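Beta-fructofuranosidase (Bifidobacterium adolescentis, PDB 6NOB) probably hydrolyses terminal non-reducing beta-D-fructofuranoside residues, releasing fructose from sugars such as sucrose. Local coordinates at residues A199-E204 with N212-I217; H205-A210 with K347-R352; P283-M288 with T355-G360. All blocks are in the same frame, centred on the assembly; numbering follows the deposited sequence.

Contact 1 (A199-E204 with N212-I217)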
ATOM      1  N   ALA A 199       8.520  10.114  -3.081  1.00 31.93           N
ATOM      2  CA  ALA A 199       9.973  10.246  -3.088  1.00 32.03           C
ATOM      3  C   ALA A 199      10.469  10.843  -4.398  1.00 34.78           C
ATOM      4  O   ALA A 199       9.966  10.514  -5.476  1.00 29.79           O
ATOM      5  CB  ALA A 199      10.650   8.889  -2.870  1.00 28.94           C
ATOM      6  N   VAL A 200      11.472  11.715  -4.295  1.00 33.07           N
ATOM      7  CA  VAL A 200      12.172  12.262  -5.452  1.00 37.03           C
ATOM      8  C   VAL A 200      13.667  12.123  -5.199  1.00 37.50           C
ATOM      9  O   VAL A 200      14.189  12.685  -4.228  1.00 32.89           O
ATOM     10  CB  VAL A 200      11.807  13.732  -5.718  1.00 35.87           C
ATOM     11  CG1 VAL A 200      12.547  14.245  -6.948  1.00 37.35           C
ATOM     12  CG2 VAL A 200      10.307  13.889  -5.895  1.00 35.56           C
ATOM     13  N   THR A 201      14.354  11.372  -6.062  1.00 36.02           N
ATOM     14  CA  THR A 201      15.799  11.216  -5.950  1.00 36.60           C
ATOM     15  C   THR A 201      16.492  12.465  -6.484  1.00 39.06           C
ATOM     16  O   THR A 201      16.210  12.914  -7.599  1.00 40.03           O
ATOM     17  CB  THR A 201      16.278   9.974  -6.709  1.00 37.27           C
ATOM     18  OG1 THR A 201      15.991  10.114  -8.107  1.00 34.87           O
ATOM     19  CG2 THR A 201      15.598   8.718  -6.176  1.00 36.09           C
ATOM     20  N   VAL A 202      17.398  13.030  -5.682  1.00 35.13           N
ATOM     21  CA  VAL A 202      18.049  14.296  -5.992  1.00 36.30           C
ATOM     22  C   VAL A 202      19.558  14.145  -5.819  1.00 40.34           C
ATOM     23  O   VAL A 202      20.046  13.198  -5.203  1.00 37.64           O
ATOM     24  CB  VAL A 202      17.526  15.455  -5.116  1.00 34.21           C
ATOM     25  CG1 VAL A 202      16.042  15.684  -5.358  1.00 29.78           C
ATOM     26  CG2 VAL A 202      17.797  15.171  -3.645  1.00 28.85           C
ATOM     27  N   ASP A 203      20.295  15.109  -6.374  1.00 39.49           N
ATOM     28  CA  ASP A 203      21.731  15.193  -6.155  1.00 41.17           C
ATOM     29  C   ASP A 203      21.996  16.019  -4.894  1.00 41.80           C
ATOM     30  O   ASP A 203      21.081  16.335  -4.130  1.00 45.31           O
ATOM     31  CB  ASP A 203      22.436  15.747  -7.398  1.00 35.15           C
ATOM     32  CG  ASP A 203      22.077  17.202  -7.703  1.00 42.05           C
ATOM     33  OD1 ASP A 203      21.366  17.856  -6.909  1.00 39.88           O
ATOM     34  OD2 ASP A 203      22.521  17.697  -8.763  1.00 41.37           O
ATOM     35  N   GLU A 204      23.257  16.388  -4.664  1.00 48.25           N
ATOM     36  CA  GLU A 204      23.609  17.084  -3.430  1.00 48.61           C
ATOM     37  C   GLU A 204      23.103  18.522  -3.390  1.00 51.59           C
ATOM     38  O   GLU A 204      23.088  19.121  -2.309  1.00 50.59           O
ATOM     39  CB  GLU A 204      25.126  17.050  -3.221  1.00 46.05           C
ATOM     40  CG  GLU A 204      25.907  18.091  -4.007  1.00 60.05           C
ATOM     41  CD  GLU A 204      26.425  17.565  -5.336  1.00 72.01           C
ATOM     42  OE1 GLU A 204      25.819  16.618  -5.883  1.00 73.93           O
ATOM     43  OE2 GLU A 204      27.444  18.098  -5.829  1.00 76.65           O
ATOM     44  N   ASN A 212      20.111   6.099  -9.844  1.00 44.31           N
ATOM     45  CA  ASN A 212      21.447   5.526  -9.719  1.00 54.11           C
ATOM     46  C   ASN A 212      22.517   6.596  -9.557  1.00 51.46           C
ATOM     47  O   ASN A 212      23.574   6.315  -8.983  1.00 49.05           O
ATOM     48  CB  ASN A 212      21.759   4.634 -10.921  1.00 57.52           C
ATOM     49  CG  ASN A 212      21.306   3.195 -10.714  1.00 68.69           C
ATOM     50  OD1 ASN A 212      20.545   2.897  -9.790  1.00 71.80           O
ATOM     51  ND2 ASN A 212      21.775   2.297 -11.572  1.00 73.47           N
ATOM     52  N   GLU A 213      22.257   7.814 -10.026  1.00 49.40           N
ATOM     53  CA  GLU A 213      23.189   8.925  -9.904  1.00 50.46           C
ATOM     54  C   GLU A 213      22.894   9.816  -8.708  1.00 52.09           C
ATOM     55  O   GLU A 213      23.609  10.803  -8.500  1.00 54.69           O
ATOM     56  CB  GLU A 213      23.159   9.776 -11.173  1.00 59.83           C
ATOM     57  CG  GLU A 213      23.028   8.988 -12.461  1.00 73.76           C
ATOM     58  CD  GLU A 213      22.890   9.889 -13.674  1.00 89.65           C
ATOM     59  OE1 GLU A 213      22.245   9.467 -14.657  1.00 94.74           O
ATOM     60  OE2 GLU A 213      23.420  11.021 -13.639  1.00 95.00           O
ATOM     61  N   ALA A 214      21.861   9.504  -7.931  1.00 43.95           N
ATOM     62  CA  ALA A 214      21.403  10.402  -6.885  1.00 37.10           C
ATOM     63  C   ALA A 214      22.312  10.343  -5.661  1.00 39.20           C
ATOM     64  O   ALA A 214      23.039   9.371  -5.429  1.00 41.56           O
ATOM     65  CB  ALA A 214      19.964  10.071  -6.484  1.00 34.13           C
ATOM     66  N   ASN A 215      22.261  11.415  -4.871  1.00 39.27           N
ATOM     67  CA  ASN A 215      22.980  11.492  -3.610  1.00 39.92           C
ATOM     68  C   ASN A 215      22.082  11.348  -2.394  1.00 40.45           C
ATOM     69  O   ASN A 215      22.592  11.082  -1.301  1.00 43.59           O
ATOM     70  CB  ASN A 215      23.740  12.822  -3.511  1.00 49.61           C
ATOM     71  CG  ASN A 215      24.923  12.882  -4.450  1.00 62.06           C
ATOM     72  OD1 ASN A 215      24.921  13.636  -5.425  1.00 65.78           O
ATOM     73  ND2 ASN A 215      25.944  12.079  -4.167  1.00 66.14           N
ATOM     74  N   ALA A 216      20.771  11.514  -2.558  1.00 38.95           N
ATOM     75  CA  ALA A 216      19.831  11.403  -1.454  1.00 36.67           C
ATOM     76  C   ALA A 216      18.432  11.196  -2.017  1.00 38.49           C
ATOM     77  O   ALA A 216      18.162  11.492  -3.185  1.00 38.71           O
ATOM     78  CB  ALA A 216      19.865  12.643  -0.555  1.00 30.46           C
ATOM     79  N   ILE A 217      17.552  10.672  -1.169  1.00 34.67           N
ATOM     80  CA  ILE A 217      16.122  10.599  -1.452  1.00 27.16           C
ATOM     81  C   ILE A 217      15.453  11.760  -0.735  1.00 32.68           C
ATOM     82  O   ILE A 217      15.580  11.896   0.488  1.00 33.79           O
ATOM     83  CB  ILE A 217      15.511   9.266  -0.990  1.00 27.31           C
ATOM     84  CG1 ILE A 217      16.272   8.068  -1.551  1.00 28.47           C
ATOM     85  CG2 ILE A 217      14.041   9.192  -1.380  1.00 29.85           C
ATOM     86  CD1 ILE A 217      15.855   6.755  -0.909  1.00 26.98           C
TER
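V202 and A216 form an antiparallel hydrogen-bonded pair, and next to them T201 faces I217 as a non-hydrogen-bonded pair, so that the end of strand 190-202 runs against the start of strand 216-227. The bond from V202 N to A216 O is nearly straight, 3.0 Å long with 176° at the hydrogen. Its return partner is irregular: V202 O is held by two donors, N215 N at 2.9 Å and A216 N at 3.2 Å, because an extra residue has been fitted into the second strand opposite V202. Both donors approach tilted out of the carbonyl plane. Beside this doubled bond, the A214 methyl carbon CB packs on V202 O at 3.4 Å and on T201 CB at 3.7 Å.

The side chains divide between two faces. On the face of T201 and I217, the I217 branch CG2 meets A199 CB at 3.7 Å, and I217 continues onto C136 and F138 of strand 127-138. With chi1 at 62°, T201 OG1 is tucked back over its own main chain, where it is hydrogen-bonded to V209 O and so ties the connecting loop to the strand. On the other face, V202 CG2 lies near A216 CB at 4.5 Å, and the A216 methyl lies on L242. Beyond the last paired residues, E204 and N215 lie alongside each other at the exposed end, while D203 OD1 accepts from H205 N in an Asx turn and also from N207 N.

Two residues facing one make a classic beta bulge, here placed where a long hairpin loop rejoins the first two strands of a beta-propeller blade, the fold expected of the catalytic domain in this family.

Contact 2 (H205-A210 with K347-R352); sequences HDNPVA and KKPLKR
P349, which follows a cis peptide bond, sets the CB of its ring against H205 O at 3.3 Å and N207 OD1 at 3.4 Å, while D206, one residue before N207, has a positive phi of 68°. Two kinked loops thus fit together without any strand pairing. Their one direct hydrogen bond runs from L350 N to D206 O, 2.9 Å long, with the donor well above the carbonyl plane. The D206 side chain stands over the L350-K351 peptide, its CB 3.6 Å from L350 O, and its two oxygens serve different partners: OD1 makes a salt bridge with R218, and OD2 accepts from a water, at 3.0 Å, that in turn takes the N-H of R352. An alanine here would remove the carboxylate and would probably leave R218 without this countercharge and the water without one of its anchors. On the far flank, P208 CG touches K348 CD at 3.8 Å and L350 CD1 at 4.1 Å; K348 NZ is hydrogen-bonded to P283 O. L350 centres an inverse gamma turn, and the pair of loops is a junction between what are probably neighbouring blades of the propeller expected for this family.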
ATOM      1  N   HIS A 205      22.682  19.086  -4.523  1.00 47.09           N
ATOM      2  CA  HIS A 205      22.086  20.417  -4.556  1.00 40.89           C
ATOM      3  C   HIS A 205      20.573  20.365  -4.750  1.00 43.54           C
ATOM      4  O   HIS A 205      19.963  21.380  -5.101  1.00 42.01           O
ATOM      5  CB  HIS A 205      22.736  21.265  -5.651  1.00 41.89           C
ATOM      6  CG  HIS A 205      24.220  21.401  -5.506  1.00 55.12           C
ATOM      7  ND1 HIS A 205      25.107  20.890  -6.428  1.00 60.73           N
ATOM      8  CD2 HIS A 205      24.972  21.986  -4.544  1.00 58.77           C
ATOM      9  CE1 HIS A 205      26.342  21.157  -6.043  1.00 65.70           C
ATOM     10  NE2 HIS A 205      26.287  21.820  -4.902  1.00 61.22           N
ATOM     11  N   ASP A 206      19.964  19.197  -4.533  1.00 31.15           N
ATOM     12  CA  ASP A 206      18.525  18.967  -4.634  1.00 38.85           C
ATOM     13  C   ASP A 206      17.999  19.065  -6.063  1.00 39.25           C
ATOM     14  O   ASP A 206      16.796  19.262  -6.268  1.00 37.38           O
ATOM     15  CB  ASP A 206      17.738  19.911  -3.713  1.00 32.84           C
ATOM     16  CG  ASP A 206      17.906  19.564  -2.244  1.00 37.51           C
ATOM     17  OD1 ASP A 206      17.509  18.449  -1.846  1.00 39.76           O
ATOM     18  OD2 ASP A 206      18.448  20.398  -1.491  1.00 40.04           O
ATOM     19  N   ASN A 207      18.867  18.929  -7.063  1.00 38.29           N
ATOM     20  CA  ASN A 207      18.393  18.772  -8.435  1.00 39.26           C
ATOM     21  C   ASN A 207      17.857  17.358  -8.630  1.00 45.90           C
ATOM     22  O   ASN A 207      18.569  16.391  -8.341  1.00 48.83           O
ATOM     23  CB  ASN A 207      19.508  19.020  -9.446  1.00 33.63           C
ATOM     24  CG  ASN A 207      20.044  20.424  -9.390  1.00 39.39           C
ATOM     25  OD1 ASN A 207      19.347  21.379  -9.734  1.00 45.10           O
ATOM     26  ND2 ASN A 207      21.301  20.562  -8.985  1.00 37.23           N
ATOM     27  N   PRO A 208      16.624  17.199  -9.106  1.00 43.48           N
ATOM     28  CA  PRO A 208      16.134  15.852  -9.426  1.00 44.88           C
ATOM     29  C   PRO A 208      17.004  15.199 -10.490  1.00 42.28           C
ATOM     30  O   PRO A 208      17.282  15.785 -11.540  1.00 40.15           O
ATOM     31  CB  PRO A 208      14.707  16.104  -9.926  1.00 44.72           C
ATOM     32  CG  PRO A 208      14.320  17.413  -9.324  1.00 37.43           C
ATOM     33  CD  PRO A 208      15.582  18.223  -9.276  1.00 36.25           C
ATOM     34  N   VAL A 209      17.466  13.982 -10.192  1.00 34.56           N
ATOM     35  CA  VAL A 209      18.298  13.196 -11.093  1.00 41.74           C
ATOM     36  C   VAL A 209      17.832  11.747 -11.041  1.00 42.10           C
ATOM     37  O   VAL A 209      17.046  11.352 -10.177  1.00 37.89           O
ATOM     38  CB  VAL A 209      19.801  13.277 -10.741  1.00 41.65           C
ATOM     39  CG1 VAL A 209      20.312  14.705 -10.846  1.00 42.88           C
ATOM     40  CG2 VAL A 209      20.041  12.718  -9.349  1.00 41.07           C
ATOM     41  N   ALA A 210      18.339  10.953 -11.982  1.00 39.78           N
ATOM     42  CA  ALA A 210      18.079   9.521 -11.979  1.00 40.59           C
ATOM     43  C   ALA A 210      18.554   8.900 -10.670  1.00 45.73           C
ATOM     44  O   ALA A 210      19.498   9.377 -10.035  1.00 49.99           O
ATOM     45  CB  ALA A 210      18.774   8.849 -13.165  1.00 36.93           C
ATOM     46  N   LYS A 347       9.877  25.629  -8.371  1.00 45.17           N
ATOM     47  CA  LYS A 347      11.017  25.743  -9.271  1.00 43.36           C
ATOM     48  C   LYS A 347      12.164  24.867  -8.788  1.00 41.28           C
ATOM     49  O   LYS A 347      12.575  24.946  -7.625  1.00 44.58           O
ATOM     50  CB  LYS A 347      11.472  27.198  -9.378  1.00 43.03           C
ATOM     51  CG  LYS A 347      12.594  27.409 -10.380  1.00 55.28           C
ATOM     52  CD  LYS A 347      12.418  28.705 -11.155  1.00 66.36           C
ATOM     53  CE  LYS A 347      13.368  28.770 -12.344  1.00 70.93           C
ATOM     54  NZ  LYS A 347      14.159  30.033 -12.360  1.00 74.46           N
ATOM     55  N   LYS A 348      12.678  24.027  -9.682  1.00 39.85           N
ATOM     56  CA  LYS A 348      13.839  23.216  -9.360  1.00 39.83           C
ATOM     57  C   LYS A 348      15.092  24.093  -9.301  1.00 41.45           C
ATOM     58  O   LYS A 348      15.167  25.125  -9.974  1.00 43.72           O
ATOM     59  CB  LYS A 348      14.013  22.108 -10.395  1.00 39.91           C
ATOM     60  CG  LYS A 348      12.872  21.098 -10.400  1.00 38.29           C
ATOM     61  CD  LYS A 348      12.986  20.120 -11.560  1.00 37.88           C
ATOM     62  CE  LYS A 348      12.787  20.813 -12.898  1.00 37.99           C
ATOM     63  NZ  LYS A 348      12.689  19.835 -14.017  1.00 38.66           N
ATOM     64  N   PRO A 349      16.094  23.715  -8.484  1.00 36.64           N
ATOM     65  CA  PRO A 349      16.188  22.540  -7.605  1.00 35.47           C
ATOM     66  C   PRO A 349      15.204  22.555  -6.441  1.00 41.41           C
ATOM     67  O   PRO A 349      14.755  23.618  -6.015  1.00 39.96           O
ATOM     68  CB  PRO A 349      17.625  22.611  -7.080  1.00 33.64           C
ATOM     69  CG  PRO A 349      17.986  24.053  -7.176  1.00 36.21           C
ATOM     70  CD  PRO A 349      17.315  24.538  -8.424  1.00 29.67           C
ATOM     71  N   LEU A 350      14.880  21.369  -5.932  1.00 41.40           N
ATOM     72  CA  LEU A 350      13.867  21.225  -4.888  1.00 38.43           C
ATOM     73  C   LEU A 350      14.494  21.345  -3.498  1.00 39.20           C
ATOM     74  O   LEU A 350      14.391  20.455  -2.655  1.00 39.04           O
ATOM     75  CB  LEU A 350      13.124  19.904  -5.054  1.00 35.42           C
ATOM     76  CG  LEU A 350      12.385  19.716  -6.380  1.00 35.43           C
ATOM     77  CD1 LEU A 350      11.652  18.386  -6.411  1.00 33.39           C
ATOM     78  CD2 LEU A 350      11.421  20.869  -6.629  1.00 31.14           C
ATOM     79  N   LYS A 351      15.165  22.474  -3.275  1.00 38.65           N
ATOM     80  CA  LYS A 351      15.680  22.793  -1.950  0.51 40.00           C
ATOM     81  C   LYS A 351      14.536  22.848  -0.945  1.00 39.11           C
ATOM     82  O   LYS A 351      13.404  23.203  -1.286  1.00 39.17           O
ATOM     83  CB  LYS A 351      16.420  24.133  -1.968  0.51 41.24           C
ATOM     84  CG  LYS A 351      17.738  24.118  -2.719  0.51 44.99           C
ATOM     85  CD  LYS A 351      18.260  25.532  -2.931  0.51 45.74           C
ATOM     86  CE  LYS A 351      18.542  26.229  -1.606  0.51 41.92           C
ATOM     87  NZ  LYS A 351      18.045  27.631  -1.601  0.51 34.17           N
ATOM     88  N   ARG A 352      14.836  22.501   0.310  1.00 32.83           N
ATOM     89  CA  ARG A 352      13.788  22.398   1.322  1.00 32.01           C
ATOM     90  C   ARG A 352      13.012  23.696   1.514  1.00 30.38           C
ATOM     91  O   ARG A 352      11.868  23.651   1.981  1.00 31.24           O
ATOM     92  CB  ARG A 352      14.381  21.950   2.660  1.00 30.95           C
ATOM     93  CG  ARG A 352      15.090  23.052   3.424  1.00 31.45           C
ATOM     94  CD  ARG A 352      15.899  22.500   4.589  1.00 31.82           C
ATOM     95  NE  ARG A 352      16.799  23.513   5.135  1.00 33.56           N
ATOM     96  CZ  ARG A 352      18.011  23.252   5.613  1.00 36.64           C
ATOM     97  NH1 ARG A 352      18.466  22.004   5.616  1.00 29.43           N
ATOM     98  NH2 ARG A 352      18.768  24.240   6.081  1.00 28.54           N
TER
HETATM   99  O   HOH W   1      17.510  21.596   1.098  1.00 37.37           O

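Contact 3 (P283-M288 with T355-G360); sequences PDRAYM and TWRYEG
Within one blade of the expected GH32 beta-propeller, R285 and M288 of strand 285-295 reach R357 and W356 across strand 337-347, which lies between them. The segment axes are 9.1 Å apart at 61°, a sign of the strong twist of the sheet, and side chains make most of the contact.

On one face of the sheet, the guanidinium of R285 lies flat on that of R357, centres 3.6 Å apart and planes at 15°. R285 NE and R357 NH2 are both donors, and the polar partners around them probably offset the like charges. E359 OE1 is gripped side-on by R357 NE at 2.9 Å and by R357 NH2 at 2.8 Å, the latter on its syn lone pair; both bonds lie in the guanidinium plane and fix the orientation of that group, on which its neighbour stacks. S345 OG of the middle strand is hydrogen-bonded to R285 NE and to E359 OE1, and the negative charge of E359, 4.5 Å from R285 NE to OE1, would be expected to ease the repulsion. A water donating to E359 OE2 at 3.2 Å lies in the ring plane of Y287, close to its hydroxyl.

On the opposite face M288 packs on W356. M288 CB and A286 O both approach W356 CZ3 at 3.7 Å. With SD above the same face but farther away, this is a Met-aromatic contact; the bend at chi3 (-64°) folds the terminal methyl back, so that M288 CE sits over the centre of the six-membered ring, almost exactly on its normal.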
ATOM      1  N   PRO A 283       8.846  23.091 -17.692  1.00 44.24           N
ATOM      2  CA  PRO A 283       9.906  22.079 -17.545  1.00 42.69           C
ATOM      3  C   PRO A 283      10.902  22.398 -16.444  1.00 46.41           C
ATOM      4  O   PRO A 283      11.622  21.493 -16.001  1.00 45.46           O
ATOM      5  CB  PRO A 283      10.575  22.068 -18.925  1.00 33.72           C
ATOM      6  CG  PRO A 283      10.300  23.425 -19.485  1.00 37.29           C
ATOM      7  CD  PRO A 283       8.939  23.813 -18.973  1.00 40.46           C
ATOM      8  N   ASP A 284      10.965  23.645 -15.985  1.00 46.93           N
ATOM      9  CA  ASP A 284      11.840  24.036 -14.890  1.00 42.50           C
ATOM     10  C   ASP A 284      11.172  23.912 -13.525  1.00 43.30           C
ATOM     11  O   ASP A 284      11.755  24.341 -12.524  1.00 44.68           O
ATOM     12  CB  ASP A 284      12.332  25.472 -15.095  1.00 49.19           C
ATOM     13  CG  ASP A 284      13.129  25.637 -16.375  1.00 56.79           C
ATOM     14  OD1 ASP A 284      13.927  24.731 -16.701  1.00 57.33           O
ATOM     15  OD2 ASP A 284      12.953  26.671 -17.057  1.00 59.32           O
ATOM     16  N   ARG A 285       9.973  23.334 -13.456  1.00 37.81           N
ATOM     17  CA  ARG A 285       9.265  23.173 -12.195  1.00 38.28           C
ATOM     18  C   ARG A 285       8.854  21.720 -12.010  1.00 39.44           C
ATOM     19  O   ARG A 285       8.507  21.034 -12.976  1.00 43.82           O
ATOM     20  CB  ARG A 285       8.025  24.079 -12.132  1.00 39.35           C
ATOM     21  CG  ARG A 285       8.325  25.564 -12.302  1.00 37.61           C
ATOM     22  CD  ARG A 285       7.062  26.411 -12.179  1.00 39.94           C
ATOM     23  NE  ARG A 285       6.632  26.562 -10.791  1.00 44.13           N
ATOM     24  CZ  ARG A 285       7.108  27.481  -9.956  1.00 38.87           C
ATOM     25  NH1 ARG A 285       8.035  28.336 -10.365  1.00 35.18           N
ATOM     26  NH2 ARG A 285       6.661  27.542  -8.709  1.00 37.06           N
ATOM     27  N   ALA A 286       8.909  21.254 -10.765  1.00 40.11           N
ATOM     28  CA  ALA A 286       8.356  19.962 -10.391  1.00 36.78           C
ATOM     29  C   ALA A 286       6.915  20.142  -9.935  1.00 41.03           C
ATOM     30  O   ALA A 286       6.540  21.196  -9.416  1.00 40.85           O
ATOM     31  CB  ALA A 286       9.182  19.313  -9.281  1.00 31.19           C
ATOM     32  N   TYR A 287       6.106  19.105 -10.127  1.00 38.32           N
ATOM     33  CA  TYR A 287       4.674  19.195  -9.888  1.00 34.03           C
ATOM     34  C   TYR A 287       4.235  18.189  -8.833  1.00 38.41           C
ATOM     35  O   TYR A 287       4.703  17.047  -8.812  1.00 44.99           O
ATOM     36  CB  TYR A 287       3.898  18.996 -11.194  1.00 34.49           C
ATOM     37  CG  TYR A 287       3.974  20.220 -12.074  1.00 36.51           C
ATOM     38  CD1 TYR A 287       5.066  20.430 -12.908  1.00 35.72           C
ATOM     39  CD2 TYR A 287       2.976  21.188 -12.039  1.00 37.12           C
ATOM     40  CE1 TYR A 287       5.152  21.560 -13.704  1.00 37.74           C
ATOM     41  CE2 TYR A 287       3.050  22.320 -12.830  1.00 34.92           C
ATOM     42  CZ  TYR A 287       4.141  22.501 -13.660  1.00 39.48           C
ATOM     43  OH  TYR A 287       4.222  23.626 -14.450  1.00 40.08           O
ATOM     44  N   MET A 288       3.332  18.635  -7.959  1.00 32.79           N
ATOM     45  CA  MET A 288       2.862  17.866  -6.814  1.00 30.34           C
ATOM     46  C   MET A 288       1.340  17.839  -6.835  1.00 36.91           C
ATOM     47  O   MET A 288       0.699  18.896  -6.882  1.00 35.21           O
ATOM     48  CB  MET A 288       3.373  18.477  -5.501  1.00 30.89           C
ATOM     49  CG  MET A 288       2.728  17.925  -4.227  1.00 34.43           C
ATOM     50  SD  MET A 288       2.969  18.984  -2.774  1.00 34.27           S
ATOM     51  CE  MET A 288       4.748  18.941  -2.565  1.00 32.71           C
ATOM     52  N   THR A 355       9.343  27.560  -2.351  1.00 35.91           N
ATOM     53  CA  THR A 355       7.912  27.596  -2.099  1.00 37.39           C
ATOM     54  C   THR A 355       7.156  26.810  -3.163  1.00 40.40           C
ATOM     55  O   THR A 355       7.630  26.613  -4.285  1.00 42.73           O
ATOM     56  CB  THR A 355       7.393  29.033  -2.054  1.00 34.09           C
ATOM     57  OG1 THR A 355       7.567  29.651  -3.335  1.00 34.40           O
ATOM     58  CG2 THR A 355       8.141  29.831  -1.000  1.00 33.74           C
ATOM     59  N   TRP A 356       5.958  26.370  -2.796  1.00 38.05           N
ATOM     60  CA  TRP A 356       5.114  25.566  -3.668  1.00 34.14           C
ATOM     61  C   TRP A 356       3.911  26.397  -4.091  1.00 38.33           C
ATOM     62  O   TRP A 356       3.115  26.822  -3.247  1.00 44.95           O
ATOM     63  CB  TRP A 356       4.699  24.272  -2.969  1.00 29.79           C
ATOM     64  CG  TRP A 356       5.854  23.325  -2.877  1.00 36.89           C
ATOM     65  CD1 TRP A 356       6.803  23.282  -1.897  1.00 39.43           C
ATOM     66  CD2 TRP A 356       6.216  22.316  -3.829  1.00 36.52           C
ATOM     67  NE1 TRP A 356       7.722  22.297  -2.169  1.00 38.72           N
ATOM     68  CE2 TRP A 356       7.385  21.690  -3.350  1.00 35.60           C
ATOM     69  CE3 TRP A 356       5.659  21.874  -5.032  1.00 36.71           C
ATOM     70  CZ2 TRP A 356       8.004  20.644  -4.032  1.00 34.81           C
ATOM     71  CZ3 TRP A 356       6.278  20.837  -5.709  1.00 38.03           C
ATOM     72  CH2 TRP A 356       7.437  20.235  -5.207  1.00 32.63           C
ATOM     73  N   ARG A 357       3.798  26.636  -5.393  1.00 40.13           N
ATOM     74  CA  ARG A 357       2.779  27.508  -5.961  1.00 42.15           C
ATOM     75  C   ARG A 357       1.516  26.709  -6.259  1.00 42.52           C
ATOM     76  O   ARG A 357       1.577  25.670  -6.920  1.00 45.03           O
ATOM     77  CB  ARG A 357       3.315  28.157  -7.236  1.00 42.27           C
ATOM     78  CG  ARG A 357       2.414  29.191  -7.873  1.00 42.43           C
ATOM     79  CD  ARG A 357       3.096  29.788  -9.096  1.00 42.30           C
ATOM     80  NE  ARG A 357       3.213  28.817 -10.181  1.00 45.84           N
ATOM     81  CZ  ARG A 357       4.029  28.953 -11.223  1.00 47.76           C
ATOM     82  NH1 ARG A 357       4.812  30.020 -11.320  1.00 45.17           N
ATOM     83  NH2 ARG A 357       4.064  28.021 -12.167  1.00 40.25           N
ATOM     84  N   TYR A 358       0.376  27.195  -5.770  1.00 39.86           N
ATOM     85  CA  TYR A 358      -0.889  26.519  -6.029  1.00 40.48           C
ATOM     86  C   TYR A 358      -1.308  26.736  -7.478  1.00 39.50           C
ATOM     87  O   TYR A 358      -1.392  27.874  -7.949  1.00 41.03           O
ATOM     88  CB  TYR A 358      -1.972  27.025  -5.076  1.00 42.00           C
ATOM     89  CG  TYR A 358      -3.322  26.366  -5.272  1.00 37.82           C
ATOM     90  CD1 TYR A 358      -3.416  25.016  -5.582  1.00 36.26           C
ATOM     91  CD2 TYR A 358      -4.501  27.093  -5.146  1.00 38.03           C
ATOM     92  CE1 TYR A 358      -4.643  24.408  -5.765  1.00 37.97           C
ATOM     93  CE2 TYR A 358      -5.735  26.493  -5.327  1.00 35.82           C
ATOM     94  CZ  TYR A 358      -5.798  25.149  -5.639  1.00 39.06           C
ATOM     95  OH  TYR A 358      -7.018  24.538  -5.823  1.00 40.50           O
ATOM     96  N   GLU A 359      -1.571  25.639  -8.186  1.00 37.76           N
ATOM     97  CA  GLU A 359      -1.901  25.683  -9.604  1.00 36.17           C
ATOM     98  C   GLU A 359      -3.371  25.407  -9.891  1.00 40.51           C
ATOM     99  O   GLU A 359      -3.760  25.361 -11.064  1.00 42.21           O
ATOM    100  CB  GLU A 359      -1.032  24.683 -10.376  1.00 37.11           C
ATOM    101  CG  GLU A 359       0.467  24.899 -10.228  1.00 36.14           C
ATOM    102  CD  GLU A 359       1.032  25.820 -11.295  1.00 41.36           C
ATOM    103  OE1 GLU A 359       2.191  26.260 -11.155  1.00 39.35           O
ATOM    104  OE2 GLU A 359       0.314  26.105 -12.277  1.00 44.75           O
ATOM    105  N   GLY A 360      -4.198  25.223  -8.865  1.00 40.21           N
ATOM    106  CA  GLY A 360      -5.584  24.876  -9.063  1.00 33.35           C
ATOM    107  C   GLY A 360      -5.783  23.375  -9.101  1.00 37.14           C
ATOM    108  O   GLY A 360      -4.822  22.597  -9.072  1.00 38.15           O
TER
HETATM  109  O   HOH W   2       2.507  25.402 -14.541  1.00 50.21           O

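Followed from the N terminus, the chain first closes contact 1, a local hairpin whose loop carries the first half of contact 2. That loop, 205-210, then waits for 347-352, which arrives well over a hundred residues later, so contacts 1 and 2 cross. They also touch, A214 packing against V209. Contact 3 opens at 283-288, within the span of contact 2, and closes at 355-360, beyond it; these two cross as well, joined through K348 N to D284 O and L350 against A286. Contacts 1 and 3 are in series. The first and last each lie within one probable blade, and contact 2 joins the two.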